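PDB 6YHH: beta-N-acetylglucosaminidase-like protein Glycoside hydrolase family 20, which probably removes terminal N-acetylglucosamine units from chitin-derived oligosaccharides as a family 20 beta-N-acetylhexosaminidase of bacterial chitin metabolism. Local coordinates for residues K601-V604 against E605-A608. Residues are numbered along the deposited sequence; the frame is centred on the assembly and turned at random.
Sequences KGLV and ELSA
Lys601 O accepts the backbone N-H of Glu605, and two further bonds of the same i to i+4 kind follow it near the C-terminal end of the alpha-helix 583-607. This helix belongs to the mostly helical C-terminal part of the chain, away from the predicted proton donor Glu317. Glu605 N to Lys601 O measures 3.0 Å and is nearly straight at the hydrogen. Leu606 N binds Gly602 O at 2.9 Å. Ser607 N binds Leu603 O at 2.8 Å, and the bond is more bent at the hydrogen, 149°.

The pattern changes at Val604. Its O lies 3.7 Å from Ala608 N. The hydroxyl of Ser607 instead donates to Val604 O, with OG and O 2.7 Å apart. OG is held between its own backbone N and carbonyl carbon (chi1 79°), which turns it back toward the preceding turn. It reaches the carbonyl at a C=O...OG angle of 125°, a little tilted out of its plane. Ala608 N makes a weak bond to Glu605 O.

Apolar contact is modest. Leu603 and Leu606 are both buried, and Leu603 CD2 lies 4.4 Å from Leu606 CD1. Leu603 also packs on Val525 and Phe528 of helix 523-529 and on Leu617 of helix 617-634. Ser607 touches Leu617 too, so this end of the helix is covered on one side by its neighbours.

Glu605 lies on the exposed side. Its chain runs back along the helix beside Gly602, and carboxylate OE2 ends 4.0 Å from Gly602 CA.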
# COMPACT_ATOMS: atom_id res chain seq x y z
N LYS A 601 2.36 20.55 25.49
CA LYS A 601 1.52 19.89 26.51
C LYS A 601 0.97 18.57 26.04
O LYS A 601 1.05 17.59 26.75
CB LYS A 601 0.32 20.75 26.98
CG LYS A 601 0.75 22.06 27.66
CD LYS A 601 -0.37 23.07 27.83
CE LYS A 601 -1.40 22.74 28.86
NZ LYS A 601 -2.76 23.41 28.71
N GLY A 602 0.51 18.51 24.81
CA GLY A 602 -0.03 17.30 24.28
C GLY A 602 0.97 16.19 24.16
O GLY A 602 0.69 15.02 24.52
N LEU A 603 2.19 16.54 23.77
CA LEU A 603 3.25 15.56 23.68
C LEU A 603 3.63 15.00 25.06
O LEU A 603 3.85 13.78 25.28
CB LEU A 603 4.45 16.16 23.01
CG LEU A 603 4.30 16.52 21.52
CD1 LEU A 603 5.60 17.18 21.04
CD2 LEU A 603 3.96 15.25 20.74
N VAL A 604 3.72 15.91 26.04
CA VAL A 604 4.01 15.47 27.43
C VAL A 604 2.92 14.51 27.94
O VAL A 604 3.23 13.42 28.51
CB VAL A 604 4.25 16.68 28.34
CG1 VAL A 604 4.29 16.27 29.80
CG2 VAL A 604 5.57 17.38 27.96
N GLU A 605 1.68 14.81 27.66
CA GLU A 605 0.54 13.95 28.04
C GLU A 605 0.75 12.59 27.35
O GLU A 605 0.65 11.52 28.01
CB GLU A 605 -0.79 14.49 27.58
CG GLU A 605 -1.28 15.74 28.22
CD GLU A 605 -2.75 15.89 27.80
OE1 GLU A 605 -3.61 15.23 28.38
OE2 GLU A 605 -3.05 16.59 26.85
N LEU A 606 1.01 12.59 26.04
CA LEU A 606 1.21 11.30 25.33
C LEU A 606 2.30 10.47 25.86
O LEU A 606 2.22 9.21 25.91
CB LEU A 606 1.48 11.51 23.83
CG LEU A 606 0.37 12.08 22.97
CD1 LEU A 606 0.87 12.30 21.57
CD2 LEU A 606 -0.89 11.26 23.03
N SER A 607 3.42 11.15 26.23
CA SER A 607 4.61 10.45 26.66
C SER A 607 4.48 9.52 27.87
O SER A 607 5.25 8.54 27.97
CB SER A 607 5.74 11.43 26.87
OG SER A 607 5.59 12.08 28.13
N ALA A 608 3.41 9.72 28.69
CA ALA A 608 3.18 8.85 29.83
C ALA A 608 3.03 7.40 29.43
O ALA A 608 3.37 6.51 30.21
CB ALA A 608 1.95 9.36 30.57